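Local coordinates for fatty acid synthase 1, isoform A (PDB 6FN6), which probably makes long-chain saturated fatty acids from acetyl-CoA and malonyl-CoA with NADPH, represented here by its dehydratase, enoylreductase and ketoreductase modifying region, at residues Thr121-Ala126 / Ser155-Ser160; Pro193-Arg198 / Gly243-Leu248; Val458-Asn463 / Gln489-Phe494; Glu481-Val486 / Leu511-Phe516. All blocks are in the same frame, centred on the assembly; numbering follows the deposited sequence.

Interaction 1 of 4, residues Thr121-Ala126 / Ser155-Ser160; sequences TPSAVA and SDTVAS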
loop_
_atom_site.group_PDB
_atom_site.type_symbol
_atom_site.label_atom_id
_atom_site.label_comp_id
_atom_site.label_asym_id
_atom_site.label_seq_id
_atom_site.Cartn_x
_atom_site.Cartn_y
_atom_site.Cartn_z
ATOM N N THR A 121 -22.952 -31.083 2.831
ATOM C CA THR A 121 -24.115 -31.768 3.384
ATOM C C THR A 121 -24.989 -30.758 4.126
ATOM O O THR A 121 -24.500 -30.065 5.018
ATOM C CB THR A 121 -23.716 -32.897 4.351
ATOM O OG1 THR A 121 -22.760 -33.762 3.728
ATOM C CG2 THR A 121 -24.938 -33.709 4.751
ATOM N N PRO A 122 -26.280 -30.660 3.757
ATOM C CA PRO A 122 -27.142 -29.680 4.432
ATOM C C PRO A 122 -27.166 -29.842 5.947
ATOM O O PRO A 122 -27.091 -30.962 6.446
ATOM C CB PRO A 122 -28.527 -29.961 3.840
ATOM C CG PRO A 122 -28.262 -30.586 2.521
ATOM C CD PRO A 122 -27.003 -31.386 2.697
ATOM N N SER A 123 -27.264 -28.725 6.660
ATOM C CA SER A 123 -27.348 -28.744 8.115
ATOM C C SER A 123 -28.721 -29.231 8.563
ATOM O O SER A 123 -29.744 -28.805 8.027
ATOM C CB SER A 123 -27.071 -27.354 8.690
ATOM O OG SER A 123 -27.138 -27.363 10.105
ATOM N N ALA A 124 -28.732 -30.130 9.540
ATOM C CA ALA A 124 -29.970 -30.689 10.063
ATOM C C ALA A 124 -30.145 -30.339 11.541
ATOM O O ALA A 124 -30.856 -31.026 12.270
ATOM C CB ALA A 124 -29.989 -32.192 9.866
ATOM N N VAL A 125 -29.485 -29.271 11.976
ATOM C CA VAL A 125 -29.550 -28.834 13.366
ATOM C C VAL A 125 -30.934 -28.282 13.672
ATOM O O VAL A 125 -31.425 -28.405 14.792
ATOM C CB VAL A 125 -28.450 -27.795 13.675
ATOM C CG1 VAL A 125 -28.583 -27.266 15.100
ATOM C CG2 VAL A 125 -27.081 -28.411 13.472
ATOM N N ALA A 126 -31.536 -27.638 12.681
ATOM C CA ALA A 126 -32.890 -27.114 12.809
ATOM C C ALA A 126 -33.574 -27.187 11.449
ATOM O O ALA A 126 -32.923 -27.454 10.439
ATOM C CB ALA A 126 -32.873 -25.690 13.336
ATOM N N SER A 155 -33.011 -22.585 1.813
ATOM C CA SER A 155 -31.766 -22.463 2.562
ATOM C C SER A 155 -31.836 -23.288 3.838
ATOM O O SER A 155 -32.890 -23.380 4.464
ATOM C CB SER A 155 -31.476 -21.003 2.909
ATOM O OG SER A 155 -30.433 -20.912 3.867
ATOM N N ASP A 156 -30.714 -23.875 4.234
ATOM C CA ASP A 156 -30.649 -24.575 5.508
ATOM C C ASP A 156 -30.515 -23.553 6.637
ATOM O O ASP A 156 -30.266 -22.372 6.392
ATOM C CB ASP A 156 -29.493 -25.581 5.521
ATOM C CG ASP A 156 -28.133 -24.923 5.407
ATOM O OD1 ASP A 156 -28.058 -23.754 4.971
ATOM O OD2 ASP A 156 -27.130 -25.587 5.743
ATOM N N THR A 157 -30.694 -24.010 7.869
ATOM C CA THR A 157 -30.804 -23.110 9.012
ATOM C C THR A 157 -29.572 -22.218 9.197
ATOM O O THR A 157 -29.683 -21.116 9.730
ATOM C CB THR A 157 -31.054 -23.896 10.321
ATOM O OG1 THR A 157 -31.061 -22.993 11.433
ATOM C CG2 THR A 157 -29.987 -24.951 10.539
ATOM N N VAL A 158 -28.405 -22.686 8.764
ATOM C CA VAL A 158 -27.177 -21.901 8.908
ATOM C C VAL A 158 -26.744 -21.272 7.588
ATOM O O VAL A 158 -25.728 -20.575 7.534
ATOM C CB VAL A 158 -26.029 -22.758 9.478
ATOM C CG1 VAL A 158 -26.355 -23.206 10.896
ATOM C CG2 VAL A 158 -25.741 -23.957 8.571
ATOM N N ALA A 159 -27.519 -21.499 6.531
ATOM C CA ALA A 159 -27.203 -20.948 5.216
ATOM C C ALA A 159 -25.815 -21.391 4.749
ATOM O O ALA A 159 -25.000 -20.574 4.321
ATOM C CB ALA A 159 -27.291 -19.429 5.243
ATOM N N SER A 160 -25.554 -22.691 4.844
ATOM C CA SER A 160 -24.331 -23.269 4.309
ATOM C C SER A 160 -24.613 -23.828 2.921
ATOM O O SER A 160 -23.740 -23.849 2.054
ATOM C CB SER A 160 -23.793 -24.361 5.232
ATOM O OG SER A 160 -24.694 -25.451 5.310
#
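Both oxygens of the D156 carboxylate are held, and OD2 carries the bond between the two loops. The backbone N of S123 donates to OD2 over 3.3 Å, a long but fairly straight bond (162° at the hydrogen) that uses the anti lone pair, turned away from OD1. The hydroxyl of S160 also approaches OD2, although its modelled length is too short to trust. OD1 accepts the backbone N of S160 at 2.7 Å through its syn lone pair, and the N-H of T161 as well. With CG placed between backbone N and carbonyl carbon (chi1 64°), the carboxylate folds over the type I turn D156-A159, which A159 N closes on D156 O at 2.9 Å. Aspartate suits this first turn position because its short chain can reach the following amides. An asparagine here would probably turn an NH2 toward either the S123 amide or the S160 and T161 amides, leaving that side without its acceptor.

Small side chains fill the rest. CB of S123 rests 3.7 Å from CG2 of V158, while its OG lies beside CG2 of T157. That threonine's CB meets CB of A126 at 4.0 Å, and its OG1 bonds to R970 of helix 963-974, in the ketoreductase domain. The contact thus joins the loop between strands 98-105 and 129-130 to the turn between strands 152-155 and 161-164. Surrounded by amide donors, the D156 carboxylate is likely to remain ionised.

Interaction 2 of 4, residues Pro193-Arg198 / Gly243-Leu248; sequences PTRIER and GLKANL
A classic beta bulge marks this antiparallel strand pair in the predicted C-terminal hotdog fold of the dehydratase: T194 and R195 both face K245, whose carbonyl O accepts two amides. T194 N lies 2.6 Å from K245 O, in the carbonyl plane, and R195 N is 3.1 Å from the same oxygen. K245 N returns a bond to R195 O at 2.9 Å. The bulge turns the side chain of T194 toward the other strand, where OG1 donates to N247 OD1 over 2.7 Å, tilted 32° from the amide's carbonyl plane. On one face the aliphatic part of K245 covers the R195 guanidinium, CG lying 3.6 Å from NH1; a long lysine suits this by spending its methylenes there, despite the like charges. On the other face I196 and L244 lie side by side, CG1 to CD1 3.7 Å. At the corner, the positive phi at G243 favours glycine, and a CB there would probably crowd CB of E197. P193 lies about 6 Å, between side chains, from D175, the predicted proton donor. Strand 58-65 flanks 191-201, meeting I196 through L63 and F65, while helix 170-183 covers P193 and L244 through L178.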
loop_
_atom_site.group_PDB
_atom_site.type_symbol
_atom_site.label_atom_id
_atom_site.label_comp_id
_atom_site.label_asym_id
_atom_site.label_seq_id
_atom_site.Cartn_x
_atom_site.Cartn_y
_atom_site.Cartn_z
ATOM N N PRO A 193 -22.829 -4.743 0.408
ATOM C CA PRO A 193 -21.512 -5.143 -0.103
ATOM C C PRO A 193 -20.514 -3.994 -0.173
ATOM O O PRO A 193 -20.880 -2.893 -0.578
ATOM C CB PRO A 193 -21.824 -5.658 -1.511
ATOM C CG PRO A 193 -23.242 -6.077 -1.460
ATOM C CD PRO A 193 -23.912 -5.119 -0.521
ATOM N N THR A 194 -19.268 -4.258 0.208
ATOM C CA THR A 194 -18.201 -3.264 0.126
ATOM C C THR A 194 -17.159 -3.686 -0.896
ATOM O O THR A 194 -16.756 -2.899 -1.755
ATOM C CB THR A 194 -17.513 -3.057 1.487
ATOM O OG1 THR A 194 -18.466 -2.578 2.440
ATOM C CG2 THR A 194 -16.360 -2.059 1.378
ATOM N N ARG A 195 -16.732 -4.940 -0.803
ATOM C CA ARG A 195 -15.694 -5.456 -1.682
ATOM C C ARG A 195 -15.971 -6.892 -2.093
ATOM O O ARG A 195 -16.668 -7.628 -1.397
ATOM C CB ARG A 195 -14.328 -5.380 -0.994
ATOM C CG ARG A 195 -13.612 -4.055 -1.172
ATOM C CD ARG A 195 -12.299 -4.024 -0.405
ATOM N NE ARG A 195 -12.497 -3.711 1.011
ATOM C CZ ARG A 195 -12.119 -4.483 2.028
ATOM N NH1 ARG A 195 -11.511 -5.647 1.820
ATOM N NH2 ARG A 195 -12.352 -4.086 3.271
ATOM N N ILE A 196 -15.427 -7.269 -3.244
ATOM C CA ILE A 196 -15.387 -8.660 -3.671
ATOM C C ILE A 196 -14.014 -8.879 -4.293
ATOM O O ILE A 196 -13.656 -8.218 -5.269
ATOM C CB ILE A 196 -16.515 -9.010 -4.657
ATOM C CG1 ILE A 196 -17.875 -8.654 -4.057
ATOM C CG2 ILE A 196 -16.462 -10.495 -4.999
ATOM C CD1 ILE A 196 -19.055 -8.903 -4.980
ATOM N N GLU A 197 -13.243 -9.791 -3.714
ATOM C CA GLU A 197 -11.877 -10.033 -4.158
ATOM C C GLU A 197 -11.856 -10.632 -5.559
ATOM O O GLU A 197 -11.099 -10.183 -6.421
ATOM C CB GLU A 197 -11.150 -10.955 -3.176
ATOM C CG GLU A 197 -9.703 -11.249 -3.557
ATOM C CD GLU A 197 -9.491 -12.680 -4.012
ATOM O OE1 GLU A 197 -9.916 -13.605 -3.286
ATOM O OE2 GLU A 197 -8.902 -12.881 -5.096
ATOM N N ARG A 198 -12.688 -11.643 -5.786
ATOM C CA ARG A 198 -12.711 -12.316 -7.079
ATOM C C ARG A 198 -14.108 -12.814 -7.433
ATOM O O ARG A 198 -14.820 -13.365 -6.593
ATOM C CB ARG A 198 -11.721 -13.482 -7.077
ATOM C CG ARG A 198 -11.352 -14.002 -8.453
ATOM C CD ARG A 198 -10.443 -15.217 -8.348
ATOM N NE ARG A 198 -9.613 -15.395 -9.540
ATOM C CZ ARG A 198 -8.424 -14.825 -9.721
ATOM N NH1 ARG A 198 -7.910 -14.027 -8.791
ATOM N NH2 ARG A 198 -7.745 -15.049 -10.840
ATOM N N GLY A 243 -13.974 -13.902 -1.295
ATOM C CA GLY A 243 -13.591 -12.753 -0.495
ATOM C C GLY A 243 -14.607 -11.628 -0.428
ATOM O O GLY A 243 -14.263 -10.463 -0.617
ATOM N N LEU A 244 -15.860 -11.968 -0.154
ATOM C CA LEU A 244 -16.907 -10.961 -0.025
ATOM C C LEU A 244 -16.766 -10.189 1.287
ATOM O O LEU A 244 -16.555 -10.779 2.345
ATOM C CB LEU A 244 -18.291 -11.610 -0.119
ATOM C CG LEU A 244 -19.492 -10.689 0.106
ATOM C CD1 LEU A 244 -19.490 -9.531 -0.885
ATOM C CD2 LEU A 244 -20.788 -11.473 -0.004
ATOM N N LYS A 245 -16.842 -8.864 1.199
ATOM C CA LYS A 245 -16.817 -8.000 2.375
ATOM C C LYS A 245 -18.052 -7.102 2.401
ATOM O O LYS A 245 -18.319 -6.375 1.445
ATOM C CB LYS A 245 -15.554 -7.133 2.403
ATOM C CG LYS A 245 -14.239 -7.898 2.451
ATOM C CD LYS A 245 -13.874 -8.325 3.865
ATOM C CE LYS A 245 -12.410 -8.743 3.955
ATOM N NZ LYS A 245 -12.104 -9.916 3.093
ATOM N N ALA A 246 -18.809 -7.165 3.490
ATOM C CA ALA A 246 -19.980 -6.312 3.654
ATOM C C ALA A 246 -19.828 -5.419 4.877
ATOM O O ALA A 246 -19.380 -5.866 5.933
ATOM C CB ALA A 246 -21.245 -7.154 3.765
ATOM N N ASN A 247 -20.196 -4.151 4.724
ATOM C CA ASN A 247 -20.155 -3.206 5.831
ATOM C C ASN A 247 -21.554 -2.830 6.279
ATOM O O ASN A 247 -22.485 -2.762 5.476
ATOM C CB ASN A 247 -19.377 -1.948 5.447
ATOM C CG ASN A 247 -17.889 -2.111 5.636
ATOM O OD1 ASN A 247 -17.228 -2.821 4.878
ATOM N ND2 ASN A 247 -17.352 -1.458 6.659
ATOM N N LEU A 248 -21.685 -2.583 7.575
ATOM C CA LEU A 248 -22.949 -2.176 8.163
ATOM C C LEU A 248 -23.348 -0.812 7.613
ATOM O O LEU A 248 -22.537 0.114 7.587
ATOM C CB LEU A 248 -22.830 -2.138 9.683
ATOM C CG LEU A 248 -24.018 -2.620 10.512
ATOM C CD1 LEU A 248 -24.412 -4.030 10.125
ATOM C CD2 LEU A 248 -23.661 -2.576 11.979
#

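Interaction 3 of 4, residues Val458-Asn463 / Gln489-Phe494; sequences VATEQN and QGEELF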
loop_
_atom_site.group_PDB
_atom_site.type_symbol
_atom_site.label_atom_id
_atom_site.label_comp_id
_atom_site.label_asym_id
_atom_site.label_seq_id
_atom_site.Cartn_x
_atom_site.Cartn_y
_atom_site.Cartn_z
ATOM N N VAL A 458 -81.236 -9.482 29.128
ATOM C CA VAL A 458 -80.674 -9.930 30.399
ATOM C C VAL A 458 -79.149 -9.904 30.414
ATOM O O VAL A 458 -78.548 -9.543 31.422
ATOM C CB VAL A 458 -81.175 -11.343 30.751
ATOM C CG1 VAL A 458 -80.745 -11.723 32.163
ATOM C CG2 VAL A 458 -82.691 -11.425 30.619
ATOM N N ALA A 459 -78.526 -10.321 29.315
ATOM C CA ALA A 459 -77.066 -10.311 29.198
ATOM C C ALA A 459 -76.386 -10.942 30.412
ATOM O O ALA A 459 -75.583 -10.299 31.091
ATOM C CB ALA A 459 -76.561 -8.887 29.000
ATOM N N THR A 460 -76.710 -12.203 30.675
ATOM C CA THR A 460 -76.123 -12.943 31.786
ATOM C C THR A 460 -75.373 -14.169 31.266
ATOM O O THR A 460 -75.568 -14.584 30.124
ATOM C CB THR A 460 -77.198 -13.383 32.800
ATOM O OG1 THR A 460 -76.606 -14.217 33.803
ATOM C CG2 THR A 460 -78.325 -14.136 32.104
ATOM N N GLU A 461 -74.513 -14.740 32.104
ATOM C CA GLU A 461 -73.693 -15.878 31.696
ATOM C C GLU A 461 -74.445 -17.199 31.842
ATOM O O GLU A 461 -74.063 -18.206 31.244
ATOM C CB GLU A 461 -72.400 -15.928 32.514
ATOM C CG GLU A 461 -72.585 -16.371 33.961
ATOM C CD GLU A 461 -71.283 -16.375 34.738
ATOM O OE1 GLU A 461 -70.215 -16.189 34.114
ATOM O OE2 GLU A 461 -71.326 -16.564 35.974
ATOM N N GLN A 462 -75.512 -17.196 32.634
ATOM C CA GLN A 462 -76.303 -18.404 32.841
ATOM C C GLN A 462 -77.080 -18.743 31.573
ATOM O O GLN A 462 -77.409 -19.905 31.328
ATOM C CB GLN A 462 -77.249 -18.231 34.033
ATOM C CG GLN A 462 -78.343 -17.200 33.833
ATOM C CD GLN A 462 -79.170 -16.989 35.086
ATOM O OE1 GLN A 462 -79.135 -17.802 36.010
ATOM N NE2 GLN A 462 -79.916 -15.890 35.127
ATOM N N ASN A 463 -77.368 -17.724 30.770
ATOM C CA ASN A 463 -77.992 -17.923 29.468
ATOM C C ASN A 463 -76.951 -17.728 28.372
ATOM O O ASN A 463 -76.485 -16.614 28.134
ATOM C CB ASN A 463 -79.163 -16.962 29.266
ATOM C CG ASN A 463 -79.784 -17.085 27.890
ATOM O OD1 ASN A 463 -79.652 -18.113 27.225
ATOM N ND2 ASN A 463 -80.470 -16.033 27.455
ATOM N N GLN A 489 -75.831 -7.141 35.338
ATOM C CA GLN A 489 -75.661 -6.937 36.774
ATOM C C GLN A 489 -74.949 -8.107 37.455
ATOM O O GLN A 489 -75.415 -9.245 37.409
ATOM C CB GLN A 489 -77.024 -6.716 37.435
ATOM C CG GLN A 489 -76.950 -6.462 38.931
ATOM C CD GLN A 489 -78.235 -5.884 39.497
ATOM O OE1 GLN A 489 -79.212 -5.681 38.775
ATOM N NE2 GLN A 489 -78.238 -5.614 40.796
ATOM N N GLY A 490 -73.825 -7.806 38.102
ATOM C CA GLY A 490 -73.086 -8.788 38.879
ATOM C C GLY A 490 -72.649 -10.014 38.102
ATOM O O GLY A 490 -72.809 -11.141 38.570
ATOM N N GLU A 491 -72.093 -9.792 36.916
ATOM C CA GLU A 491 -71.633 -10.886 36.066
ATOM C C GLU A 491 -70.119 -10.886 35.868
ATOM O O GLU A 491 -69.507 -9.842 35.646
ATOM C CB GLU A 491 -72.327 -10.820 34.706
ATOM C CG GLU A 491 -73.824 -11.063 34.759
ATOM C CD GLU A 491 -74.152 -12.473 35.195
ATOM O OE1 GLU A 491 -73.421 -13.401 34.789
ATOM O OE2 GLU A 491 -75.155 -12.663 35.915
ATOM N N GLU A 492 -69.525 -12.073 35.952
ATOM C CA GLU A 492 -68.094 -12.244 35.724
ATOM C C GLU A 492 -67.820 -12.483 34.243
ATOM O O GLU A 492 -68.711 -12.864 33.485
ATOM C CB GLU A 492 -67.536 -13.402 36.558
ATOM C CG GLU A 492 -67.459 -13.131 38.058
ATOM C CD GLU A 492 -68.819 -13.001 38.716
ATOM O OE1 GLU A 492 -69.831 -12.914 37.989
ATOM O OE2 GLU A 492 -68.873 -12.987 39.964
ATOM N N LEU A 493 -66.579 -12.238 33.843
ATOM C CA LEU A 493 -66.148 -12.366 32.456
ATOM C C LEU A 493 -66.973 -11.457 31.557
ATOM O O LEU A 493 -67.236 -11.784 30.400
ATOM C CB LEU A 493 -66.267 -13.811 31.969
ATOM C CG LEU A 493 -65.327 -14.841 32.597
ATOM C CD1 LEU A 493 -65.670 -16.227 32.078
ATOM C CD2 LEU A 493 -63.870 -14.504 32.337
ATOM N N PHE A 494 -67.384 -10.316 32.096
ATOM C CA PHE A 494 -67.963 -9.264 31.277
ATOM C C PHE A 494 -67.411 -7.919 31.712
ATOM O O PHE A 494 -67.970 -7.260 32.590
ATOM C CB PHE A 494 -69.490 -9.267 31.366
ATOM C CG PHE A 494 -70.135 -10.424 30.655
ATOM C CD1 PHE A 494 -69.921 -10.633 29.302
ATOM C CD2 PHE A 494 -70.962 -11.297 31.339
ATOM C CE1 PHE A 494 -70.516 -11.697 28.648
ATOM C CE2 PHE A 494 -71.558 -12.360 30.692
ATOM C CZ PHE A 494 -71.335 -12.561 29.344
#
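E461 and E491 bury the most surface here, and the backbone of one is held by the carboxylate of the other. E461 N donates to E491 OE1 at 3.2 Å (157° at the hydrogen), arriving from above the carboxylate plane, 67° out of it. The second oxygen, OE2, takes a weak bond from T460 OG1, 3.0 Å away. A bend at chi2 (-66°) turns the E491 carboxylate toward these two donors; glutamate fits because its two oxygens can serve an amide and a hydroxyl together. A leucine in its place would probably leave the E461 amide and the T460 hydroxyl without these acceptors, and the 458-463 loop would be freer to shift. The E461 carboxylate is a less comfortable neighbour: its OE2 lies 4.0 Å from E491 OE1, the two planes nearly perpendicular, a like-charge approach that exposure of E461 to solvent probably softens. F494 adds the apolar side. Its CE2 lies 4.1 Å from E461 CB, and E461 N sits at the ring's edge, near its plane.

Both loops follow parallel strands of the pseudo-KR region, 454-457 and 483-489, and lead into helices 466-480 and 496-504. A459 packs on W466 of the first helix, while L493 and F494 reach helix 1072-1090 of the KR domain.

Interaction 4 of 4, residues Glu481-Val486 / Leu511-Phe516; sequences EQYVYV and LARLVF
This is a buried pairing of neighbouring parallel strands in the pseudo-KR region, where V484, Y485 and V486 run beside A512, R513 and L514. Four backbone bonds of 2.7 to 2.9 Å join them: V484 N to L511 O, R513 N to V484 O, V486 N to R513 O and V515 N to V486 O. The two short strands make an angle of 23°. They are the first and last elements of a beta-alpha-beta crossover through helix 496-504, as in Rossmann-like folds. The face carrying V484, V486, A512 and L514 is covered by two helices, 496-504 and 466-480, and small and branched apolar residues suit it: V486 and A512 both pack on I503, and L514 on M500, while V484 meets L470 and A477. The other face is more polar. R513 lies alongside Y483, whose CD2 sits over one face of the guanidinium; NH2 is 3.5 Å from CE2, with the ring and guanidinium planes 69° apart. R513 bends at chi2 (-69°), bringing NH1 back to A512 O at 2.7 Å, and NE forms a salt bridge with D539. CD1 of Y485 rests 3.7 Å from CB of R513, and the Y485 hydroxyl bonds to R452, which also makes a cation-pi contact with Y483.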
loop_
_atom_site.group_PDB
_atom_site.type_symbol
_atom_site.label_atom_id
_atom_site.label_comp_id
_atom_site.label_asym_id
_atom_site.label_seq_id
_atom_site.Cartn_x
_atom_site.Cartn_y
_atom_site.Cartn_z
ATOM N N GLU A 481 -89.451 0.785 16.434
ATOM C CA GLU A 481 -89.187 2.141 16.912
ATOM C C GLU A 481 -88.921 2.164 18.413
ATOM O O GLU A 481 -89.492 2.981 19.134
ATOM C CB GLU A 481 -90.377 3.053 16.596
ATOM C CG GLU A 481 -90.773 3.106 15.126
ATOM C CD GLU A 481 -92.189 3.621 14.922
ATOM O OE1 GLU A 481 -93.140 2.924 15.337
ATOM O OE2 GLU A 481 -92.354 4.719 14.348
ATOM N N GLN A 482 -88.058 1.266 18.880
ATOM C CA GLN A 482 -87.763 1.163 20.306
ATOM C C GLN A 482 -86.266 1.136 20.599
ATOM O O GLN A 482 -85.445 0.927 19.706
ATOM C CB GLN A 482 -88.420 -0.089 20.891
ATOM C CG GLN A 482 -88.029 -1.382 20.196
ATOM C CD GLN A 482 -88.743 -2.590 20.770
ATOM O OE1 GLN A 482 -89.397 -2.503 21.808
ATOM N NE2 GLN A 482 -88.625 -3.725 20.091
ATOM N N TYR A 483 -85.931 1.363 21.865
ATOM C CA TYR A 483 -84.549 1.340 22.332
ATOM C C TYR A 483 -84.317 0.085 23.172
ATOM O O TYR A 483 -85.223 -0.386 23.856
ATOM C CB TYR A 483 -84.225 2.602 23.136
ATOM C CG TYR A 483 -84.286 3.878 22.322
ATOM C CD1 TYR A 483 -85.483 4.558 22.139
ATOM C CD2 TYR A 483 -83.140 4.403 21.737
ATOM C CE1 TYR A 483 -85.536 5.724 21.394
ATOM C CE2 TYR A 483 -83.185 5.568 20.993
ATOM C CZ TYR A 483 -84.382 6.224 20.825
ATOM O OH TYR A 483 -84.419 7.383 20.083
ATOM N N VAL A 484 -83.111 -0.470 23.095
ATOM C CA VAL A 484 -82.797 -1.705 23.805
ATOM C C VAL A 484 -81.846 -1.441 24.967
ATOM O O VAL A 484 -80.770 -0.871 24.786
ATOM C CB VAL A 484 -82.202 -2.750 22.847
ATOM C CG1 VAL A 484 -81.909 -4.048 23.583
ATOM C CG2 VAL A 484 -83.141 -2.996 21.675
ATOM N N TYR A 485 -82.251 -1.858 26.162
ATOM C CA TYR A 485 -81.406 -1.733 27.342
ATOM C C TYR A 485 -80.740 -3.065 27.642
ATOM O O TYR A 485 -81.411 -4.042 27.971
ATOM C CB TYR A 485 -82.211 -1.271 28.561
ATOM C CG TYR A 485 -82.619 0.182 28.519
ATOM C CD1 TYR A 485 -81.753 1.177 28.945
ATOM C CD2 TYR A 485 -83.879 0.556 28.070
ATOM C CE1 TYR A 485 -82.121 2.508 28.910
ATOM C CE2 TYR A 485 -84.256 1.884 28.034
ATOM C CZ TYR A 485 -83.374 2.854 28.457
ATOM O OH TYR A 485 -83.747 4.176 28.422
ATOM N N VAL A 486 -79.418 -3.099 27.520
ATOM C CA VAL A 486 -78.653 -4.295 27.836
ATOM C C VAL A 486 -78.212 -4.197 29.288
ATOM O O VAL A 486 -77.410 -3.335 29.642
ATOM C CB VAL A 486 -77.444 -4.463 26.896
ATOM C CG1 VAL A 486 -76.794 -5.823 27.093
ATOM C CG2 VAL A 486 -77.860 -4.269 25.442
ATOM N N LEU A 511 -79.165 1.818 18.794
ATOM C CA LEU A 511 -80.382 1.780 19.597
ATOM C C LEU A 511 -80.180 1.135 20.970
ATOM O O LEU A 511 -81.129 1.029 21.750
ATOM C CB LEU A 511 -81.477 1.033 18.835
ATOM C CG LEU A 511 -81.923 1.633 17.495
ATOM C CD1 LEU A 511 -83.185 0.937 16.998
ATOM C CD2 LEU A 511 -82.129 3.145 17.567
ATOM N N ALA A 512 -78.961 0.690 21.261
ATOM C CA ALA A 512 -78.696 -0.031 22.505
ATOM C C ALA A 512 -78.164 0.892 23.600
ATOM O O ALA A 512 -77.489 1.884 23.318
ATOM C CB ALA A 512 -77.710 -1.168 22.255
ATOM N N ARG A 513 -78.469 0.548 24.849
ATOM C CA ARG A 513 -77.987 1.295 26.010
ATOM C C ARG A 513 -77.497 0.328 27.087
ATOM O O ARG A 513 -78.275 -0.468 27.612
ATOM C CB ARG A 513 -79.085 2.197 26.579
ATOM C CG ARG A 513 -79.692 3.177 25.585
ATOM C CD ARG A 513 -78.706 4.261 25.173
ATOM N NE ARG A 513 -79.314 5.232 24.262
ATOM C CZ ARG A 513 -79.341 5.113 22.938
ATOM N NH1 ARG A 513 -78.803 4.055 22.345
ATOM N NH2 ARG A 513 -79.917 6.053 22.201
ATOM N N LEU A 514 -76.213 0.413 27.428
ATOM C CA LEU A 514 -75.614 -0.512 28.389
ATOM C C LEU A 514 -75.788 -0.040 29.828
ATOM O O LEU A 514 -75.395 1.070 30.185
ATOM C CB LEU A 514 -74.125 -0.699 28.090
ATOM C CG LEU A 514 -73.332 -1.528 29.105
ATOM C CD1 LEU A 514 -73.910 -2.930 29.240
ATOM C CD2 LEU A 514 -71.874 -1.589 28.700
ATOM N N VAL A 515 -76.373 -0.908 30.648
ATOM C CA VAL A 515 -76.538 -0.647 32.072
ATOM C C VAL A 515 -75.712 -1.668 32.850
ATOM O O VAL A 515 -76.140 -2.802 33.060
ATOM C CB VAL A 515 -78.024 -0.689 32.477
ATOM C CG1 VAL A 515 -78.197 -0.342 33.948
ATOM C CG2 VAL A 515 -78.829 0.264 31.606
ATOM N N PHE A 516 -74.517 -1.253 33.261
ATOM C CA PHE A 516 -73.559 -2.149 33.900
ATOM C C PHE A 516 -73.490 -1.898 35.407
ATOM O O PHE A 516 -73.141 -0.803 35.845
ATOM C CB PHE A 516 -72.173 -1.970 33.272
ATOM C CG PHE A 516 -71.215 -3.081 33.588
ATOM C CD1 PHE A 516 -70.497 -3.085 34.770
ATOM C CD2 PHE A 516 -71.019 -4.112 32.687
ATOM C CE1 PHE A 516 -69.611 -4.107 35.055
ATOM C CE2 PHE A 516 -70.133 -5.135 32.964
ATOM C CZ PHE A 516 -69.427 -5.132 34.148
#

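How the interactions relate
Interaction 1 comes first along the chain, closing 28 residues between two loops of the dehydratase; interaction 2 follows in series, closing 44 residues of the same domain, the two centres about 23 Å apart. Interactions 3 and 4 lie far off in the pseudo-KR region; the centre of interaction 3 is about 54 Å from that of interaction 1. They close 25 and 24 residues, and their segments cross, in the order 458-463, 481-486, 489-494, 511-516, because interaction 3 joins loops after strands 454-457 and 483-489, while interaction 4 pairs 483-489 with the next strand, 512-517. The two contacts meet physically: A459 packs on V486, and F494 on F516.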